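Local coordinates for protein endolysin 2638A (Staphylococcus phage 2638A, PDB 7AQH) that degrades the peptidoglycan of the staphylococcal host so that new phage can escape, this chain being its C-terminal SH3b cell wall-binding domain, at residues 12-17 against 52-57; 47-52 against 63-68; 76-81 against 88-93. One frame throughout, in Å; residues are numbered along the deposited sequence.

Contact 1 (12-17 against 52-57); sequences KAEHAS and DEVQKF
Glu14 sets CG trans to its backbone nitrogen (chi1 174°) and stays extended, which carries its carboxylate across to Val54. There Glu14 OE1 lies 3.6 Å from Val54 CG2, the methyl branch beside the Val54 nitrogen. The two side chains meet at a slant, and CB and CD of Glu14 rest on the same methyl. The carboxylate has polar partners as well. Its OE2 is hydrogen-bonded to the hydroxyl of Tyr51, and Lys12 NZ makes a weak salt bridge to Glu14 OE1 at 3.4 Å. Glu53 is also extended, and its CG comes within 3.4 Å of Lys12 O. Further along, the His15 ring meets Asp52 obliquely, with His15 ND1 3.8 Å from Asp52 CB.

The backbones run antiparallel. Lys12 and Val54 form a hydrogen-bonded pair. Its bond from Lys12 N to Val54 O is 2.9 Å long but bent to 134° at the hydrogen. The return bond from Val54 N to Lys12 O is also 2.9 Å and nearly straight at 172°. Ala13 and Glu53 make the next, non-hydrogen-bonded pair. Beyond them Glu14 N reaches Asp52 O only weakly, at 3.3 Å. The chain turns a corner at Asp52, and strand 10-20 pairs with the strands before and after that corner. This is consistent with the small SH3-like beta barrel of the SH3b domain.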
ATOM      1  N   LYS A  12      -3.895   7.130   7.106  1.00 49.50           N
ATOM      2  CA  LYS A  12      -3.365   7.388   8.436  1.00 49.45           C
ATOM      3  C   LYS A  12      -1.858   7.570   8.346  1.00 54.38           C
ATOM      4  O   LYS A  12      -1.186   6.870   7.582  1.00 53.85           O
ATOM      5  CB  LYS A  12      -3.699   6.243   9.399  1.00 50.54           C
ATOM      6  CG  LYS A  12      -2.997   6.339  10.743  1.00 52.41           C
ATOM      7  CD  LYS A  12      -3.115   5.035  11.515  1.00 54.44           C
ATOM      8  CE  LYS A  12      -2.497   3.881  10.740  1.00 55.93           C
ATOM      9  NZ  LYS A  12      -2.636   2.584  11.459  1.00 61.44           N
ATOM     10  N   ALA A  13      -1.337   8.511   9.126  1.00 52.67           N
ATOM     11  CA  ALA A  13       0.098   8.745   9.153  1.00 50.88           C
ATOM     12  C   ALA A  13       0.794   7.617   9.904  1.00 52.64           C
ATOM     13  O   ALA A  13       0.324   7.159  10.950  1.00 55.29           O
ATOM     14  CB  ALA A  13       0.412  10.092   9.804  1.00 52.53           C
ATOM     15  N   GLU A  14       1.923   7.168   9.360  1.00 53.90           N
ATOM     16  CA  GLU A  14       2.699   6.097   9.971  1.00 58.90           C
ATOM     17  C   GLU A  14       4.066   6.002   9.313  1.00 59.18           C
ATOM     18  O   GLU A  14       4.165   5.838   8.093  1.00 56.32           O
ATOM     19  CB  GLU A  14       1.955   4.763   9.862  1.00 51.87           C
ATOM     20  CG  GLU A  14       2.754   3.565  10.341  1.00 53.40           C
ATOM     21  CD  GLU A  14       1.926   2.296  10.399  1.00 57.28           C
ATOM     22  OE1 GLU A  14       0.699   2.395  10.605  1.00 63.16           O
ATOM     23  OE2 GLU A  14       2.503   1.202  10.230  1.00 57.08           O
ATOM     24  N   HIS A  15       5.126   6.096  10.110  1.00 59.59           N
ATOM     25  CA  HIS A  15       6.491   6.090   9.599  1.00 60.98           C
ATOM     26  C   HIS A  15       7.126   4.757   9.971  1.00 60.71           C
ATOM     27  O   HIS A  15       7.454   4.526  11.139  1.00 59.15           O
ATOM     28  CB  HIS A  15       7.284   7.257  10.185  1.00 62.35           C
ATOM     29  CG  HIS A  15       6.739   8.600   9.813  1.00 67.11           C
ATOM     30  ND1 HIS A  15       6.713   9.062   8.514  1.00 66.20           N
ATOM     31  CD2 HIS A  15       6.172   9.571  10.568  1.00 68.31           C
ATOM     32  CE1 HIS A  15       6.165  10.263   8.488  1.00 64.96           C
ATOM     33  NE2 HIS A  15       5.827  10.596   9.720  1.00 68.88           N
ATOM     34  N   ALA A  16       7.319   3.893   8.977  1.00 58.21           N
ATOM     35  CA  ALA A  16       7.938   2.594   9.204  1.00 54.56           C
ATOM     36  C   ALA A  16       8.452   2.048   7.877  1.00 53.28           C
ATOM     37  O   ALA A  16       8.169   2.593   6.806  1.00 56.06           O
ATOM     38  CB  ALA A  16       6.956   1.619   9.864  1.00 51.44           C
ATOM     39  N   SER A  17       9.217   0.960   7.966  1.00 49.06           N
ATOM     40  CA  SER A  17       9.801   0.292   6.812  1.00 53.07           C
ATOM     41  C   SER A  17       9.074  -1.019   6.544  1.00 56.99           C
ATOM     42  O   SER A  17       8.636  -1.704   7.472  1.00 56.37           O
ATOM     43  CB  SER A  17      11.288   0.011   7.017  1.00 59.38           C
ATOM     44  OG  SER A  17      11.480  -0.921   8.065  1.00 70.52           O
ATOM     45  N   ASP A  52       5.315   6.389   4.506  1.00 52.56           N
ATOM     46  CA  ASP A  52       4.948   7.455   5.426  1.00 55.96           C
ATOM     47  C   ASP A  52       3.450   7.545   5.657  1.00 53.85           C
ATOM     48  O   ASP A  52       3.011   8.375   6.462  1.00 53.92           O
ATOM     49  CB  ASP A  52       5.473   8.805   4.914  1.00 57.56           C
ATOM     50  CG  ASP A  52       5.034   9.100   3.493  1.00 59.30           C
ATOM     51  OD1 ASP A  52       4.107   8.422   3.001  1.00 58.71           O
ATOM     52  OD2 ASP A  52       5.614  10.009   2.867  1.00 65.38           O
ATOM     53  N   GLU A  53       2.655   6.724   4.976  1.00 52.06           N
ATOM     54  CA  GLU A  53       1.208   6.763   5.113  1.00 54.08           C
ATOM     55  C   GLU A  53       0.642   5.395   4.764  1.00 51.88           C
ATOM     56  O   GLU A  53       1.164   4.694   3.891  1.00 49.59           O
ATOM     57  CB  GLU A  53       0.597   7.845   4.215  1.00 51.96           C
ATOM     58  CG  GLU A  53      -0.880   8.100   4.457  1.00 56.70           C
ATOM     59  CD  GLU A  53      -1.461   9.103   3.479  1.00 58.46           C
ATOM     60  OE1 GLU A  53      -0.988   9.147   2.323  1.00 61.46           O
ATOM     61  OE2 GLU A  53      -2.383   9.850   3.867  1.00 59.26           O
ATOM     62  N   VAL A  54      -0.431   5.023   5.455  1.00 50.22           N
ATOM     63  CA  VAL A  54      -1.128   3.764   5.229  1.00 49.65           C
ATOM     64  C   VAL A  54      -2.553   4.074   4.801  1.00 46.88           C
ATOM     65  O   VAL A  54      -3.186   4.990   5.336  1.00 50.78           O
ATOM     66  CB  VAL A  54      -1.116   2.867   6.485  1.00 45.41           C
ATOM     67  CG1 VAL A  54      -1.763   1.526   6.183  1.00 47.56           C
ATOM     68  CG2 VAL A  54       0.305   2.679   6.991  1.00 46.00           C
ATOM     69  N   GLN A  55      -3.059   3.308   3.836  1.00 44.90           N
ATOM     70  CA  GLN A  55      -4.406   3.501   3.325  1.00 50.90           C
ATOM     71  C   GLN A  55      -5.160   2.180   3.313  1.00 52.33           C
ATOM     72  O   GLN A  55      -4.564   1.101   3.236  1.00 47.26           O
ATOM     73  CB  GLN A  55      -4.397   4.102   1.911  1.00 48.48           C
ATOM     74  CG  GLN A  55      -3.662   5.429   1.797  1.00 50.67           C
ATOM     75  CD  GLN A  55      -2.161   5.257   1.668  1.00 56.17           C
ATOM     76  OE1 GLN A  55      -1.676   4.176   1.337  1.00 57.52           O
ATOM     77  NE2 GLN A  55      -1.419   6.327   1.927  1.00 54.40           N
ATOM     78  N   LYS A  56      -6.485   2.282   3.392  1.00 52.35           N
ATOM     79  CA  LYS A  56      -7.384   1.138   3.283  1.00 47.07           C
ATOM     80  C   LYS A  56      -8.410   1.468   2.209  1.00 47.64           C
ATOM     81  O   LYS A  56      -9.241   2.362   2.394  1.00 51.22           O
ATOM     82  CB  LYS A  56      -8.066   0.830   4.618  1.00 48.64           C
ATOM     83  CG  LYS A  56      -7.131   0.289   5.687  1.00 50.17           C
ATOM     84  CD  LYS A  56      -7.894  -0.062   6.956  1.00 53.80           C
ATOM     85  CE  LYS A  56      -8.644   1.141   7.504  1.00 57.86           C
ATOM     86  NZ  LYS A  56      -9.349   0.825   8.778  1.00 57.05           N
ATOM     87  N   PHE A  57      -8.350   0.751   1.090  1.00 49.11           N
ATOM     88  CA  PHE A  57      -9.197   1.056  -0.054  1.00 46.62           C
ATOM     89  C   PHE A  57      -9.104  -0.084  -1.056  1.00 46.38           C
ATOM     90  O   PHE A  57      -8.104  -0.806  -1.100  1.00 47.92           O
ATOM     91  CB  PHE A  57      -8.784   2.376  -0.716  1.00 49.12           C
ATOM     92  CG  PHE A  57      -9.783   2.895  -1.708  1.00 50.67           C
ATOM     93  CD1 PHE A  57      -9.539   2.800  -3.069  1.00 48.33           C
ATOM     94  CD2 PHE A  57     -10.969   3.469  -1.284  1.00 47.78           C
ATOM     95  CE1 PHE A  57     -10.457   3.274  -3.986  1.00 49.95           C
ATOM     96  CE2 PHE A  57     -11.891   3.945  -2.197  1.00 46.24           C
ATOM     97  CZ  PHE A  57     -11.634   3.847  -3.549  1.00 47.23           C
TER

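Contact 2 (47-52 against 63-68); sequences QTIKYD and VSWETF
Asp52 N donates to Ser64 O at 3.0 Å, with 160° at the hydrogen, and this backbone bond joins the two segments where strand 48-51 reaches its corner. The setting is the SH3-like barrel: strand 48-51 and residues 63-66 of strand 60-66 cross at 89°, with one backbone hydrogen bond between the segments. Tyr51 and Trp65 have the nearest CA atoms. The backbone of Ser64 also pairs with Glu53, and its OG takes a hydrogen bond from Gln55 NE2.

Tyr51 lies against Val63. Its CG sits between its own backbone N and carbonyl carbon (chi1 62°), which lays the ring across that valine. Val63 CG1 stands over the middle of the ring face, 3.9 Å from the centroid. Val63 CB is closer to the root of the ring, 3.6 Å from Tyr51 CG. The Asp52 carboxylate turns to the other strand, where its OD2 is modelled 2.6 Å from Glu66 OE1. That spacing is very short for two charged acids, so one of them probably holds a proton, but the interaction remains doubtful.

Trp65 CB rests near Lys50 O, and the indole reaches back to Ile49. The side chains of Trp65 and Ile49 cross at about a right angle. Ile49 CG1 sits over the six-membered ring, 4.3 Å from its centroid, and Ile49 CD1 touches Trp65 CE3 at 3.8 Å.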
ATOM      1  N   GLN A  47      13.225  -6.927  -1.188  1.00 55.28           N
ATOM      2  CA  GLN A  47      13.377  -5.482  -1.283  1.00 55.50           C
ATOM      3  C   GLN A  47      12.585  -4.789  -0.183  1.00 53.71           C
ATOM      4  O   GLN A  47      11.504  -5.239   0.208  1.00 52.97           O
ATOM      5  CB  GLN A  47      12.922  -4.981  -2.652  1.00 54.29           C
ATOM      6  CG  GLN A  47      13.796  -5.444  -3.804  1.00 55.01           C
ATOM      7  CD  GLN A  47      13.333  -4.899  -5.138  1.00 57.63           C
ATOM      8  OE1 GLN A  47      12.138  -4.872  -5.432  1.00 52.75           O
ATOM      9  NE2 GLN A  47      14.280  -4.450  -5.952  1.00 62.25           N
ATOM     10  N   THR A  48      13.135  -3.686   0.321  1.00 53.63           N
ATOM     11  CA  THR A  48      12.553  -2.947   1.429  1.00 52.15           C
ATOM     12  C   THR A  48      12.333  -1.493   1.038  1.00 51.93           C
ATOM     13  O   THR A  48      13.115  -0.907   0.283  1.00 53.76           O
ATOM     14  CB  THR A  48      13.450  -3.003   2.671  1.00 54.62           C
ATOM     15  OG1 THR A  48      13.666  -4.365   3.052  1.00 57.38           O
ATOM     16  CG2 THR A  48      12.804  -2.253   3.824  1.00 54.54           C
ATOM     17  N   ILE A  49      11.251  -0.916   1.559  1.00 46.76           N
ATOM     18  CA  ILE A  49      10.925   0.486   1.344  1.00 46.04           C
ATOM     19  C   ILE A  49      10.446   1.071   2.663  1.00 47.26           C
ATOM     20  O   ILE A  49      10.028   0.353   3.575  1.00 47.85           O
ATOM     21  CB  ILE A  49       9.854   0.675   0.242  1.00 47.82           C
ATOM     22  CG1 ILE A  49       8.584  -0.119   0.568  1.00 48.39           C
ATOM     23  CG2 ILE A  49      10.397   0.250  -1.111  1.00 47.52           C
ATOM     24  CD1 ILE A  49       7.634   0.575   1.523  1.00 52.12           C
ATOM     25  N   LYS A  50      10.512   2.392   2.762  1.00 49.85           N
ATOM     26  CA  LYS A  50      10.013   3.123   3.919  1.00 51.51           C
ATOM     27  C   LYS A  50       8.837   3.985   3.488  1.00 50.96           C
ATOM     28  O   LYS A  50       8.996   4.893   2.663  1.00 48.18           O
ATOM     29  CB  LYS A  50      11.095   3.976   4.586  1.00 54.01           C
ATOM     30  CG  LYS A  50      12.151   3.189   5.342  1.00 60.92           C
ATOM     31  CD  LYS A  50      13.097   4.129   6.078  1.00 66.56           C
ATOM     32  CE  LYS A  50      14.130   3.376   6.900  1.00 75.63           C
ATOM     33  NZ  LYS A  50      14.984   2.488   6.083  1.00 74.14           N
ATOM     34  N   TYR A  51       7.670   3.691   4.043  1.00 53.62           N
ATOM     35  CA  TYR A  51       6.440   4.398   3.746  1.00 52.23           C
ATOM     36  C   TYR A  51       6.149   5.409   4.844  1.00 52.13           C
ATOM     37  O   TYR A  51       6.644   5.305   5.969  1.00 54.57           O
ATOM     38  CB  TYR A  51       5.285   3.409   3.618  1.00 48.98           C
ATOM     39  CG  TYR A  51       5.006   2.624   4.886  1.00 51.47           C
ATOM     40  CD1 TYR A  51       5.683   1.441   5.156  1.00 54.80           C
ATOM     41  CD2 TYR A  51       4.063   3.060   5.806  1.00 52.64           C
ATOM     42  CE1 TYR A  51       5.435   0.718   6.306  1.00 56.98           C
ATOM     43  CE2 TYR A  51       3.805   2.342   6.963  1.00 55.64           C
ATOM     44  CZ  TYR A  51       4.494   1.171   7.207  1.00 56.42           C
ATOM     45  OH  TYR A  51       4.239   0.453   8.356  1.00 55.98           O
ATOM     46  N   ASP A  52       5.315   6.389   4.506  1.00 52.56           N
ATOM     47  CA  ASP A  52       4.948   7.455   5.426  1.00 55.96           C
ATOM     48  C   ASP A  52       3.450   7.545   5.657  1.00 53.85           C
ATOM     49  O   ASP A  52       3.011   8.375   6.462  1.00 53.92           O
ATOM     50  CB  ASP A  52       5.473   8.805   4.914  1.00 57.56           C
ATOM     51  CG  ASP A  52       5.034   9.100   3.493  1.00 59.30           C
ATOM     52  OD1 ASP A  52       4.107   8.422   3.001  1.00 58.71           O
ATOM     53  OD2 ASP A  52       5.614  10.009   2.867  1.00 65.38           O
ATOM     54  N   VAL A  63       0.314   0.973   1.591  1.00 45.17           N
ATOM     55  CA  VAL A  63       1.328   1.869   2.130  1.00 48.98           C
ATOM     56  C   VAL A  63       1.845   2.725   0.985  1.00 45.27           C
ATOM     57  O   VAL A  63       1.976   2.247  -0.147  1.00 44.39           O
ATOM     58  CB  VAL A  63       2.484   1.102   2.806  1.00 50.71           C
ATOM     59  CG1 VAL A  63       1.949   0.186   3.897  1.00 46.02           C
ATOM     60  CG2 VAL A  63       3.274   0.312   1.773  1.00 47.63           C
ATOM     61  N   SER A  64       2.135   3.990   1.276  1.00 50.25           N
ATOM     62  CA  SER A  64       2.541   4.940   0.253  1.00 48.70           C
ATOM     63  C   SER A  64       3.851   5.605   0.649  1.00 52.43           C
ATOM     64  O   SER A  64       4.185   5.708   1.833  1.00 53.02           O
ATOM     65  CB  SER A  64       1.467   6.012   0.021  1.00 50.39           C
ATOM     66  OG  SER A  64       1.295   6.818   1.174  1.00 55.38           O
ATOM     67  N   TRP A  65       4.588   6.051  -0.363  1.00 50.03           N
ATOM     68  CA  TRP A  65       5.829   6.783  -0.154  1.00 52.74           C
ATOM     69  C   TRP A  65       6.103   7.605  -1.402  1.00 54.81           C
ATOM     70  O   TRP A  65       5.482   7.409  -2.449  1.00 51.25           O
ATOM     71  CB  TRP A  65       6.999   5.839   0.135  1.00 49.43           C
ATOM     72  CG  TRP A  65       7.410   5.029  -1.058  1.00 48.45           C
ATOM     73  CD1 TRP A  65       8.351   5.363  -1.989  1.00 50.28           C
ATOM     74  CD2 TRP A  65       6.890   3.755  -1.455  1.00 50.57           C
ATOM     75  NE1 TRP A  65       8.451   4.376  -2.939  1.00 53.66           N
ATOM     76  CE2 TRP A  65       7.566   3.377  -2.633  1.00 49.97           C
ATOM     77  CE3 TRP A  65       5.920   2.896  -0.928  1.00 50.90           C
ATOM     78  CZ2 TRP A  65       7.302   2.179  -3.293  1.00 46.04           C
ATOM     79  CZ3 TRP A  65       5.662   1.707  -1.585  1.00 49.79           C
ATOM     80  CH2 TRP A  65       6.349   1.360  -2.754  1.00 48.90           C
ATOM     81  N   GLU A  66       7.044   8.535  -1.279  1.00 57.48           N
ATOM     82  CA  GLU A  66       7.479   9.340  -2.408  1.00 55.50           C
ATOM     83  C   GLU A  66       8.797   8.792  -2.936  1.00 54.05           C
ATOM     84  O   GLU A  66       9.678   8.409  -2.159  1.00 53.63           O
ATOM     85  CB  GLU A  66       7.636  10.809  -2.010  1.00 54.10           C
ATOM     86  CG  GLU A  66       6.322  11.517  -1.709  1.00 63.89           C
ATOM     87  CD  GLU A  66       5.834  11.271  -0.293  1.00 71.11           C
ATOM     88  OE1 GLU A  66       6.578  10.650   0.496  1.00 72.30           O
ATOM     89  OE2 GLU A  66       4.705  11.698   0.030  1.00 69.10           O
ATOM     90  N   THR A  67       8.931   8.758  -4.259  1.00 53.99           N
ATOM     91  CA  THR A  67      10.149   8.285  -4.892  1.00 55.37           C
ATOM     92  C   THR A  67      11.162   9.423  -4.999  1.00 55.23           C
ATOM     93  O   THR A  67      10.917  10.556  -4.579  1.00 50.11           O
ATOM     94  CB  THR A  67       9.837   7.694  -6.267  1.00 56.31           C
ATOM     95  OG1 THR A  67       9.295   8.713  -7.116  1.00 57.56           O
ATOM     96  CG2 THR A  67       8.832   6.558  -6.143  1.00 55.89           C
ATOM     97  N   PHE A  68      12.329   9.112  -5.568  1.00 57.54           N
ATOM     98  CA  PHE A  68      13.338  10.141  -5.781  1.00 54.61           C
ATOM     99  C   PHE A  68      12.827  11.200  -6.742  1.00 53.95           C
ATOM    100  O   PHE A  68      13.203  12.375  -6.644  1.00 56.76           O
ATOM    101  CB  PHE A  68      14.630   9.524  -6.309  1.00 55.89           C
ATOM    102  CG  PHE A  68      15.752  10.507  -6.427  1.00 55.51           C
ATOM    103  CD1 PHE A  68      16.202  10.925  -7.667  1.00 55.95           C
ATOM    104  CD2 PHE A  68      16.343  11.033  -5.290  1.00 56.68           C
ATOM    105  CE1 PHE A  68      17.232  11.837  -7.770  1.00 58.57           C
ATOM    106  CE2 PHE A  68      17.373  11.945  -5.387  1.00 54.23           C
ATOM    107  CZ  PHE A  68      17.818  12.348  -6.630  1.00 57.35           C
TER

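Contact 3 (76-81 against 88-93); sequences PVRTWD and GKLWGE
Arg78 and Gly88 meet side-on: the guanidinium presents its edge to one carbonyl oxygen. Both Arg78 NE (3.0 Å) and Arg78 NH2 (2.9 Å) donate to Gly88 O, which lies in the guanidinium plane. The chain is bent at chi3 (-47°), which turns this edge back to the loop. Leu90 approaches the same group from above. Its CD1 sits over one guanidinium face, offset toward the rim, and touches Arg78 CD at 3.9 Å.

Trp91 lies flat against the backbone of Val77 and Arg78. The peptide between these two covers one face of the indole, with Arg78 N over the centre of the ring system. Arg78 CA makes a CH-pi contact with the five-membered ring. At the far end Trp91 CZ3 meets Pro76 CG at 3.7 Å. Trp91 N donates to Val77 O at 2.9 Å, which helps to hold the indole there.

Gly88 N donates to Thr79 O at 3.0 Å, from above the carbonyl plane. A water closes the middle, accepting from Thr79 N, donating to Lys89 O and taking a weak bond from Trp91 NE1. Outside the pair, Lys89 NZ is modelled in a salt bridge with the sulfonate of a buffer molecule, probably from the crystallisation liquor, but so close that the detail is doubtful. The C-terminal tail is thus tied to residues 77-79 largely through backbone carbonyls, and the arginine's positive charge probably polarises the Gly88 peptide.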
ATOM      1  N   PRO A  76      -0.210  -2.358  -2.111  1.00 47.66           N
ATOM      2  CA  PRO A  76      -1.025  -3.172  -1.204  1.00 47.05           C
ATOM      3  C   PRO A  76      -0.148  -4.059  -0.337  1.00 44.96           C
ATOM      4  O   PRO A  76       0.925  -4.506  -0.749  1.00 46.91           O
ATOM      5  CB  PRO A  76      -1.891  -4.002  -2.156  1.00 45.58           C
ATOM      6  CG  PRO A  76      -1.057  -4.124  -3.388  1.00 44.96           C
ATOM      7  CD  PRO A  76      -0.284  -2.834  -3.503  1.00 49.29           C
ATOM      8  N   VAL A  77      -0.616  -4.313   0.884  1.00 47.36           N
ATOM      9  CA  VAL A  77       0.175  -5.068   1.848  1.00 50.32           C
ATOM     10  C   VAL A  77      -0.665  -6.159   2.498  1.00 48.21           C
ATOM     11  O   VAL A  77      -0.134  -7.027   3.199  1.00 49.19           O
ATOM     12  CB  VAL A  77       0.779  -4.135   2.914  1.00 48.18           C
ATOM     13  CG1 VAL A  77       1.766  -3.170   2.274  1.00 47.32           C
ATOM     14  CG2 VAL A  77      -0.321  -3.378   3.641  1.00 44.75           C
ATOM     15  N   ARG A  78      -1.977  -6.126   2.276  1.00 46.77           N
ATOM     16  CA  ARG A  78      -2.851  -7.133   2.865  1.00 44.27           C
ATOM     17  C   ARG A  78      -4.279  -6.875   2.407  1.00 45.83           C
ATOM     18  O   ARG A  78      -4.639  -5.752   2.041  1.00 44.42           O
ATOM     19  CB  ARG A  78      -2.770  -7.125   4.395  1.00 46.78           C
ATOM     20  CG  ARG A  78      -3.402  -5.908   5.050  1.00 48.16           C
ATOM     21  CD  ARG A  78      -2.895  -5.733   6.472  1.00 49.30           C
ATOM     22  NE  ARG A  78      -2.936  -6.985   7.224  1.00 53.15           N
ATOM     23  CZ  ARG A  78      -2.524  -7.115   8.480  1.00 48.64           C
ATOM     24  NH1 ARG A  78      -2.037  -6.067   9.132  1.00 44.58           N
ATOM     25  NH2 ARG A  78      -2.596  -8.292   9.085  1.00 47.03           N
ATOM     26  N   THR A  79      -5.086  -7.932   2.433  1.00 47.39           N
ATOM     27  CA  THR A  79      -6.490  -7.810   2.075  1.00 45.91           C
ATOM     28  C   THR A  79      -7.265  -7.119   3.194  1.00 46.55           C
ATOM     29  O   THR A  79      -6.868  -7.125   4.361  1.00 45.84           O
ATOM     30  CB  THR A  79      -7.096  -9.185   1.788  1.00 44.97           C
ATOM     31  OG1 THR A  79      -7.056  -9.985   2.976  1.00 49.57           O
ATOM     32  CG2 THR A  79      -6.320  -9.887   0.683  1.00 40.44           C
ATOM     33  N   TRP A  80      -8.393  -6.518   2.820  1.00 44.12           N
ATOM     34  CA  TRP A  80      -9.181  -5.725   3.756  1.00 45.39           C
ATOM     35  C   TRP A  80     -10.647  -5.809   3.370  1.00 47.12           C
ATOM     36  O   TRP A  80     -11.011  -5.481   2.237  1.00 48.70           O
ATOM     37  CB  TRP A  80      -8.702  -4.270   3.762  1.00 48.42           C
ATOM     38  CG  TRP A  80      -9.595  -3.329   4.510  1.00 48.72           C
ATOM     39  CD1 TRP A  80      -9.787  -3.275   5.860  1.00 45.63           C
ATOM     40  CD2 TRP A  80     -10.409  -2.292   3.948  1.00 46.12           C
ATOM     41  NE1 TRP A  80     -10.674  -2.273   6.172  1.00 46.80           N
ATOM     42  CE2 TRP A  80     -11.071  -1.655   5.015  1.00 45.87           C
ATOM     43  CE3 TRP A  80     -10.643  -1.844   2.644  1.00 43.74           C
ATOM     44  CZ2 TRP A  80     -11.952  -0.593   4.820  1.00 48.84           C
ATOM     45  CZ3 TRP A  80     -11.517  -0.790   2.452  1.00 43.36           C
ATOM     46  CH2 TRP A  80     -12.161  -0.177   3.534  1.00 44.81           C
ATOM     47  N   ASP A  81     -11.483  -6.249   4.309  1.00 49.47           N
ATOM     48  CA  ASP A  81     -12.926  -6.312   4.104  1.00 48.74           C
ATOM     49  C   ASP A  81     -13.538  -5.021   4.636  1.00 49.57           C
ATOM     50  O   ASP A  81     -13.562  -4.789   5.849  1.00 49.61           O
ATOM     51  CB  ASP A  81     -13.518  -7.536   4.797  1.00 51.08           C
ATOM     52  CG  ASP A  81     -14.966  -7.781   4.415  1.00 53.31           C
ATOM     53  OD1 ASP A  81     -15.631  -6.834   3.945  1.00 55.40           O
ATOM     54  OD2 ASP A  81     -15.440  -8.924   4.585  1.00 53.61           O
ATOM     55  N   GLY A  88      -6.304  -9.432   6.170  1.00 53.15           N
ATOM     56  CA  GLY A  88      -5.672 -10.698   5.864  1.00 52.58           C
ATOM     57  C   GLY A  88      -4.212 -10.756   6.274  1.00 55.35           C
ATOM     58  O   GLY A  88      -3.686  -9.879   6.962  1.00 52.18           O
ATOM     59  N   LYS A  89      -3.555 -11.828   5.836  1.00 56.17           N
ATOM     60  CA  LYS A  89      -2.138 -12.018   6.107  1.00 53.21           C
ATOM     61  C   LYS A  89      -1.319 -10.876   5.521  1.00 53.43           C
ATOM     62  O   LYS A  89      -1.616 -10.369   4.436  1.00 50.02           O
ATOM     63  CB  LYS A  89      -1.666 -13.338   5.496  1.00 59.37           C
ATOM     64  CG  LYS A  89      -0.250 -13.746   5.886  1.00 64.89           C
ATOM     65  CD  LYS A  89       0.142 -15.084   5.273  1.00 73.50           C
ATOM     66  CE  LYS A  89      -0.794 -16.201   5.712  1.00 80.92           C
ATOM     67  NZ  LYS A  89      -0.354 -17.507   5.142  1.00 95.74           N
ATOM     68  N   LEU A  90      -0.285 -10.466   6.248  1.00 55.13           N
ATOM     69  CA  LEU A  90       0.604  -9.414   5.776  1.00 52.93           C
ATOM     70  C   LEU A  90       1.559  -9.985   4.738  1.00 50.44           C
ATOM     71  O   LEU A  90       2.114 -11.075   4.917  1.00 48.56           O
ATOM     72  CB  LEU A  90       1.394  -8.805   6.935  1.00 50.86           C
ATOM     73  CG  LEU A  90       2.002  -7.429   6.681  1.00 54.89           C
ATOM     74  CD1 LEU A  90       0.919  -6.405   6.364  1.00 52.03           C
ATOM     75  CD2 LEU A  90       2.830  -6.992   7.877  1.00 57.04           C
ATOM     76  N   TRP A  91       1.750  -9.247   3.644  1.00 52.68           N
ATOM     77  CA  TRP A  91       2.623  -9.677   2.557  1.00 51.86           C
ATOM     78  C   TRP A  91       4.085  -9.323   2.795  1.00 52.74           C
ATOM     79  O   TRP A  91       4.884  -9.359   1.853  1.00 52.92           O
ATOM     80  CB  TRP A  91       2.146  -9.087   1.227  1.00 50.61           C
ATOM     81  CG  TRP A  91       0.709  -9.395   0.903  1.00 49.18           C
ATOM     82  CD1 TRP A  91      -0.110 -10.269   1.557  1.00 46.39           C
ATOM     83  CD2 TRP A  91      -0.073  -8.830  -0.157  1.00 46.85           C
ATOM     84  NE1 TRP A  91      -1.352 -10.283   0.972  1.00 48.47           N
ATOM     85  CE2 TRP A  91      -1.356  -9.409  -0.082  1.00 47.58           C
ATOM     86  CE3 TRP A  91       0.184  -7.892  -1.162  1.00 47.11           C
ATOM     87  CZ2 TRP A  91      -2.377  -9.081  -0.973  1.00 49.57           C
ATOM     88  CZ3 TRP A  91      -0.831  -7.568  -2.045  1.00 46.89           C
ATOM     89  CH2 TRP A  91      -2.096  -8.161  -1.944  1.00 49.90           C
ATOM     90  N   GLY A  92       4.447  -8.988   4.025  1.00 52.71           N
ATOM     91  CA  GLY A  92       5.816  -8.624   4.319  1.00 49.81           C
ATOM     92  C   GLY A  92       5.991  -8.417   5.803  1.00 51.98           C
ATOM     93  O   GLY A  92       5.153  -8.835   6.604  1.00 53.92           O
ATOM     94  N   GLU A  93       7.090  -7.762   6.167  1.00 52.19           N
ATOM     95  CA  GLU A  93       7.401  -7.486   7.560  1.00 55.58           C
ATOM     96  C   GLU A  93       7.515  -5.983   7.777  1.00 54.10           C
ATOM     97  O   GLU A  93       7.911  -5.238   6.877  1.00 52.60           O
ATOM     98  CB  GLU A  93       8.702  -8.176   7.991  1.00 55.56           C
ATOM     99  CG  GLU A  93       8.581  -9.683   8.153  1.00 57.47           C
ATOM    100  CD  GLU A  93       9.916 -10.344   8.429  1.00 61.41           C
ATOM    101  OE1 GLU A  93      10.956  -9.665   8.292  1.00 64.31           O
ATOM    102  OE2 GLU A  93       9.926 -11.546   8.764  1.00 62.07           O
TER
HETATM  103  O   HOH W   1      -3.996 -10.454   3.041  1.00 49.89           O

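In the fold
All three contacts reach one curled antiparallel sheet, contact 3 without strand pairing between its segments. Contacts 1 and 2 have centres 10 Å apart and share Asp52, the corner between strands 48-51 and 53-57. They are also linked by Glu14 OE2 to Tyr51 OH, a probable hydrogen bond of 2.7 Å. Contact 3 lies farther off, its centre 13 Å from that of contact 1 and 16 Å from that of contact 2. It still touches both: Val63 CG1 packs on Val77 CG1 at 3.7 Å, and Lys56 CD on Trp80 NE1 at 3.6 Å. The bound buffer molecule lies beside contact 3. The peptidase and amidase domains of the endolysin are not part of this chain.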